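Local structure of glucose-1-phosphate uridylyltransferase (Sphingomonas elodea, 2UX8) at residues 141-146 with 275-280; 37-42 with 71-76. The protein probably catalyses the transfer of a uridylyl group from UTP to alpha-D-glucose 1-phosphate, yielding UDP-glucose and diphosphate. One frame throughout, in Å; residues are numbered along the deposited sequence.

Interaction 1 (141-146 with 275-280); sequences DDFMFG and LAVALS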
loop_
_atom_site.group_PDB
_atom_site.type_symbol
_atom_site.label_atom_id
_atom_site.label_comp_id
_atom_site.label_asym_id
_atom_site.label_seq_id
_atom_site.Cartn_x
_atom_site.Cartn_y
_atom_site.Cartn_z
ATOM N N ASP C 141 -16.283 4.836 15.954
ATOM C CA ASP C 141 -16.499 3.756 16.920
ATOM C C ASP C 141 -17.864 3.895 17.588
ATOM O O ASP C 141 -18.432 2.914 18.066
ATOM C CB ASP C 141 -15.425 3.755 18.002
ATOM C CG ASP C 141 -14.278 2.814 17.688
ATOM O OD1 ASP C 141 -14.251 2.245 16.577
ATOM O OD2 ASP C 141 -13.399 2.648 18.557
ATOM N N ASP C 142 -18.375 5.120 17.644
ATOM C CA ASP C 142 -19.688 5.358 18.223
ATOM C C ASP C 142 -20.717 5.197 17.103
ATOM O O ASP C 142 -21.012 6.130 16.349
ATOM C CB ASP C 142 -19.753 6.752 18.856
ATOM C CG ASP C 142 -19.218 6.762 20.279
ATOM O OD1 ASP C 142 -18.797 7.827 20.770
ATOM O OD2 ASP C 142 -19.226 5.690 20.914
ATOM N N PHE C 143 -21.224 3.973 16.992
ATOM C CA PHE C 143 -22.203 3.618 15.984
ATOM C C PHE C 143 -23.557 4.174 16.446
ATOM O O PHE C 143 -24.118 3.742 17.460
ATOM C CB PHE C 143 -22.230 2.091 15.842
ATOM C CG PHE C 143 -23.119 1.601 14.750
ATOM C CD1 PHE C 143 -22.770 1.772 13.421
ATOM C CD2 PHE C 143 -24.356 1.036 15.051
ATOM C CE1 PHE C 143 -23.648 1.395 12.405
ATOM C CE2 PHE C 143 -25.236 0.659 14.042
ATOM C CZ PHE C 143 -24.882 0.840 12.718
ATOM N N MET C 144 -24.060 5.160 15.712
ATOM C CA MET C 144 -25.323 5.796 16.053
ATOM C C MET C 144 -26.453 5.278 15.171
ATOM O O MET C 144 -26.583 5.655 14.006
ATOM C CB MET C 144 -25.196 7.317 15.919
ATOM C CG MET C 144 -24.024 7.896 16.693
ATOM S SD MET C 144 -24.101 7.542 18.464
ATOM C CE MET C 144 -24.853 9.066 19.063
ATOM N N PHE C 145 -27.283 4.426 15.751
ATOM C CA PHE C 145 -28.390 3.826 15.029
ATOM C C PHE C 145 -29.717 4.565 15.233
ATOM O O PHE C 145 -30.216 4.663 16.355
ATOM C CB PHE C 145 -28.530 2.366 15.471
ATOM C CG PHE C 145 -29.324 1.525 14.531
ATOM C CD1 PHE C 145 -29.201 1.696 13.158
ATOM C CD2 PHE C 145 -30.155 0.525 15.010
ATOM C CE1 PHE C 145 -29.889 0.884 12.283
ATOM C CE2 PHE C 145 -30.851 -0.298 14.142
ATOM C CZ PHE C 145 -30.719 -0.119 12.774
ATOM N N GLY C 146 -30.284 5.077 14.146
ATOM C CA GLY C 146 -31.549 5.785 14.240
ATOM C C GLY C 146 -31.799 6.699 13.058
ATOM O O GLY C 146 -30.893 6.942 12.264
ATOM N N LEU C 275 -26.003 -7.351 15.362
ATOM C CA LEU C 275 -27.259 -8.038 15.560
ATOM C C LEU C 275 -28.449 -7.105 15.327
ATOM O O LEU C 275 -29.418 -7.455 14.637
ATOM C CB LEU C 275 -27.306 -8.598 16.976
ATOM C CG LEU C 275 -28.624 -9.227 17.389
ATOM C CD1 LEU C 275 -29.009 -10.300 16.386
ATOM C CD2 LEU C 275 -28.483 -9.795 18.786
ATOM N N ALA C 276 -28.363 -5.918 15.918
ATOM C CA ALA C 276 -29.412 -4.924 15.803
ATOM C C ALA C 276 -29.699 -4.586 14.358
ATOM O O ALA C 276 -30.844 -4.603 13.923
ATOM C CB ALA C 276 -29.019 -3.663 16.559
ATOM N N VAL C 277 -28.654 -4.269 13.610
ATOM C CA VAL C 277 -28.816 -3.912 12.208
ATOM C C VAL C 277 -29.329 -5.083 11.381
ATOM O O VAL C 277 -30.161 -4.904 10.506
ATOM C CB VAL C 277 -27.482 -3.391 11.621
ATOM C CG1 VAL C 277 -27.644 -3.024 10.149
ATOM C CG2 VAL C 277 -27.019 -2.184 12.419
ATOM N N ALA C 278 -28.839 -6.283 11.657
ATOM C CA ALA C 278 -29.292 -7.450 10.913
ATOM C C ALA C 278 -30.780 -7.692 11.178
ATOM O O ALA C 278 -31.503 -8.092 10.278
ATOM C CB ALA C 278 -28.467 -8.680 11.292
ATOM N N LEU C 279 -31.245 -7.444 12.401
ATOM C CA LEU C 279 -32.663 -7.652 12.705
ATOM C C LEU C 279 -33.541 -6.640 11.981
ATOM O O LEU C 279 -34.736 -6.867 11.792
ATOM C CB LEU C 279 -32.935 -7.548 14.202
ATOM C CG LEU C 279 -32.432 -8.726 15.019
ATOM C CD1 LEU C 279 -32.756 -8.478 16.480
ATOM C CD2 LEU C 279 -33.077 -10.017 14.520
ATOM N N SER C 280 -32.945 -5.527 11.572
ATOM C CA SER C 280 -33.692 -4.487 10.882
ATOM C C SER C 280 -33.671 -4.684 9.370
ATOM O O SER C 280 -34.281 -3.914 8.630
ATOM C CB SER C 280 -33.121 -3.107 11.215
ATOM O OG SER C 280 -31.985 -2.829 10.419
#

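Interaction 2 (37-42 with 71-76); sequences KEMLPV and KSALED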
loop_
_atom_site.group_PDB
_atom_site.type_symbol
_atom_site.label_atom_id
_atom_site.label_comp_id
_atom_site.label_asym_id
_atom_site.label_seq_id
_atom_site.Cartn_x
_atom_site.Cartn_y
_atom_site.Cartn_z
ATOM N N LYS C 37 -9.318 -0.381 12.250
ATOM C CA LYS C 37 -10.461 -0.608 13.117
ATOM C C LYS C 37 -11.706 0.013 12.488
ATOM O O LYS C 37 -12.799 -0.542 12.550
ATOM C CB LYS C 37 -10.156 0.045 14.463
ATOM C CG LYS C 37 -11.345 0.356 15.322
ATOM C CD LYS C 37 -11.927 -0.893 15.924
ATOM C CE LYS C 37 -13.007 -0.540 16.926
ATOM N NZ LYS C 37 -12.491 0.275 18.075
ATOM N N GLU C 38 -11.510 1.169 11.866
ATOM C CA GLU C 38 -12.594 1.901 11.239
ATOM C C GLU C 38 -13.203 1.163 10.056
ATOM O O GLU C 38 -14.243 1.560 9.535
ATOM C CB GLU C 38 -12.100 3.280 10.785
ATOM C CG GLU C 38 -11.521 4.162 11.891
ATOM C CD GLU C 38 -10.023 3.956 12.109
ATOM O OE1 GLU C 38 -9.368 3.373 11.229
ATOM O OE2 GLU C 38 -9.492 4.396 13.152
ATOM N N MET C 39 -12.551 0.091 9.630
ATOM C CA MET C 39 -13.031 -0.680 8.502
ATOM C C MET C 39 -13.815 -1.913 8.921
ATOM O O MET C 39 -14.348 -2.617 8.070
ATOM C CB MET C 39 -11.867 -1.098 7.619
ATOM C CG MET C 39 -11.202 0.028 6.892
ATOM S SD MET C 39 -12.314 0.776 5.735
ATOM C CE MET C 39 -12.432 -0.489 4.519
ATOM N N LEU C 40 -13.880 -2.189 10.222
ATOM C CA LEU C 40 -14.647 -3.344 10.677
ATOM C C LEU C 40 -16.078 -3.113 10.230
ATOM O O LEU C 40 -16.604 -2.002 10.320
ATOM C CB LEU C 40 -14.580 -3.513 12.196
ATOM C CG LEU C 40 -13.210 -3.908 12.758
ATOM C CD1 LEU C 40 -13.356 -4.336 14.206
ATOM C CD2 LEU C 40 -12.631 -5.048 11.952
ATOM N N PRO C 41 -16.723 -4.161 9.725
ATOM C CA PRO C 41 -18.104 -4.049 9.245
ATOM C C PRO C 41 -19.221 -4.245 10.242
ATOM O O PRO C 41 -19.137 -5.110 11.115
ATOM C CB PRO C 41 -18.170 -5.111 8.160
ATOM C CG PRO C 41 -17.309 -6.214 8.764
ATOM C CD PRO C 41 -16.133 -5.467 9.378
ATOM N N VAL C 42 -20.266 -3.431 10.124
ATOM C CA VAL C 42 -21.391 -3.668 10.978
ATOM C C VAL C 42 -22.304 -4.658 10.276
ATOM O O VAL C 42 -22.999 -5.304 10.921
ATOM C CB VAL C 42 -22.171 -2.422 11.401
ATOM C CG1 VAL C 42 -23.513 -2.839 11.985
ATOM C CG2 VAL C 42 -21.403 -1.694 12.492
ATOM N N LYS C 71 -3.284 2.620 6.923
ATOM C CA LYS C 71 -4.692 2.721 6.590
ATOM C C LYS C 71 -5.078 3.099 5.169
ATOM O O LYS C 71 -5.939 3.958 4.965
ATOM C CB LYS C 71 -5.344 3.674 7.585
ATOM C CG LYS C 71 -5.091 3.238 9.008
ATOM C CD LYS C 71 -5.520 4.279 10.009
ATOM C CE LYS C 71 -5.329 3.750 11.424
ATOM N NZ LYS C 71 -6.156 2.541 11.650
ATOM N N SER C 72 -4.477 2.430 4.192
ATOM C CA SER C 72 -4.773 2.707 2.788
ATOM C C SER C 72 -6.201 2.290 2.435
ATOM O O SER C 72 -6.852 2.895 1.575
ATOM C CB SER C 72 -3.814 1.939 1.884
ATOM O OG SER C 72 -2.567 1.754 2.512
ATOM N N ALA C 73 -6.673 1.238 3.089
ATOM C CA ALA C 73 -8.013 0.730 2.841
ATOM C C ALA C 73 -9.064 1.828 2.974
ATOM O O ALA C 73 -10.011 1.898 2.195
ATOM C CB ALA C 73 -8.313 -0.403 3.805
ATOM N N LEU C 74 -8.889 2.690 3.963
ATOM C CA LEU C 74 -9.826 3.770 4.178
ATOM C C LEU C 74 -9.846 4.673 2.974
ATOM O O LEU C 74 -10.881 5.220 2.612
ATOM C CB LEU C 74 -9.422 4.586 5.399
ATOM C CG LEU C 74 -10.404 4.558 6.563
ATOM C CD1 LEU C 74 -9.935 3.592 7.630
ATOM C CD2 LEU C 74 -10.502 5.950 7.133
ATOM N N GLU C 75 -8.686 4.825 2.354
ATOM C CA GLU C 75 -8.559 5.693 1.198
ATOM C C GLU C 75 -9.144 5.062 -0.061
ATOM O O GLU C 75 -9.859 5.708 -0.829
ATOM C CB GLU C 75 -7.090 6.019 0.989
ATOM C CG GLU C 75 -6.852 7.411 0.484
ATOM C CD GLU C 75 -5.412 7.818 0.620
ATOM O OE1 GLU C 75 -4.752 7.294 1.544
ATOM O OE2 GLU C 75 -4.950 8.663 -0.178
ATOM N N ASP C 76 -8.844 3.786 -0.257
ATOM C CA ASP C 76 -9.327 3.076 -1.423
ATOM C C ASP C 76 -10.830 2.883 -1.393
ATOM O O ASP C 76 -11.494 2.919 -2.433
ATOM C CB ASP C 76 -8.636 1.726 -1.528
ATOM C CG ASP C 76 -7.148 1.861 -1.720
ATOM O OD1 ASP C 76 -6.731 2.824 -2.391
ATOM O OD2 ASP C 76 -6.393 1.007 -1.218
HETATM O O HOH W 1 -6.979 0.704 13.704
#

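Interaction 1 (141-146 with 275-280)
Phe143 and Phe145 both reach toward Val277 because each carries its CG anti to its own backbone nitrogen (chi1 -175° and -162°), and two residues apart on strand 142-145 they leave it on the same side. Val277 meets them with a single branch: its CG2 is anti to the carbonyl carbon, while CG1 takes the place anti to the nitrogen. That methyl comes obliquely to the far end of the Phe143 ring, with CG2 of Val277 3.7 Å from CZ of Phe143 and equally near CE2. The same CG2 lies over one face of the Phe145 ring, offset toward the rim, with CE1 of Phe145 4.2 Å away.

The outer end of the Phe145 ring meets Ser280. Here OG of Ser280 sits at the ring edge, near its plane, 3.8 Å from CZ of Phe145. The hydroxyl is turned back to the helix: OG of Ser280 donates to O of Val277 at 2.8 Å, approaching at a C=O...donor angle of 126° and somewhat tilted from the carbonyl plane. That oxygen also receives the backbone N of Ser280, so two bonds grip it.

The contact is small and mainly apolar, burying 174 Å² within the nucleotidyltransferase fold. The Phe143 side chain stands about 11 Å from the bound glucose 1-phosphate, although neighbouring Asp142 belongs to its binding site. Strand 142-145 pairs antiparallel with strand 260-263, whose Tyr262 touches both phenylalanines and Ala276. Tyr50 of helix 47-57 meets the Phe143 ring edge-to-face, and Phe291 of a second subunit packs on Leu275 and Ala276 of helix 267-279.

Interaction 2 (37-42 with 71-76)
Glu38 and Lys71 form a salt bridge, with NZ of Lys71 3.3 Å from OE1 of Glu38; as a hydrogen bond it is weak. It lies in the GT-A-type nucleotidyltransferase fold, where the 3-10 turn 37-39 faces Lys71 and helix 72-77. The lysine nitrogen has further partners: it donates to the carbonyl oxygen of Gly23 and to a water 2.9 Å from NZ of Lys71. The same water accepts the backbone N of Lys37 and so ties the turn to the ammonium group a second time. Lys71 runs extended until chi4 (-61°), where the chain bends to bring NZ round, and its side chain crosses that of Glu38 at about a right angle. Lys37 sends its own ammonium group away, to a salt bridge with Asp141.

Away from the charges the contact turns apolar. CD1 of Leu74 lies against both ends of Glu38, 3.6 Å from OE1 and 3.8 Å from CB of that residue. Met39 and Leu74 run past each other in opposite directions, and Ile48 of helix 47-57 packs on both. With an alanine at Met39 the thioether between the turn and the helix would be missing, and a gap beside Leu74 and Ala73 is likely to open. Bent at chi2 and chi3, Met39 brings CG to 3.9 Å from CD1 of Leu74 and carries CE to 4.2 Å from CB of Ala73.

From the N terminus, the chain leaves strand 16-21 and enters the loop holding 37-42. Interaction 2 closes first, when helix 72-77 returns to that loop after helix 47-57 and strand 62-67. Interaction 1 opens later, at strand 142-145, and closes a far longer excursion through the sugar-phosphate region on helix 267-279. The two therefore follow in series, neither nested nor crossed, yet they touch in space. Val42 packs against Phe143 and Val277, and Asp141, the partner of Lys37, directly precedes the ligand-binding Asp142. Together they join helix 72-77, the early loop, strand 142-145 and helix 267-279, and both adjoin a second subunit.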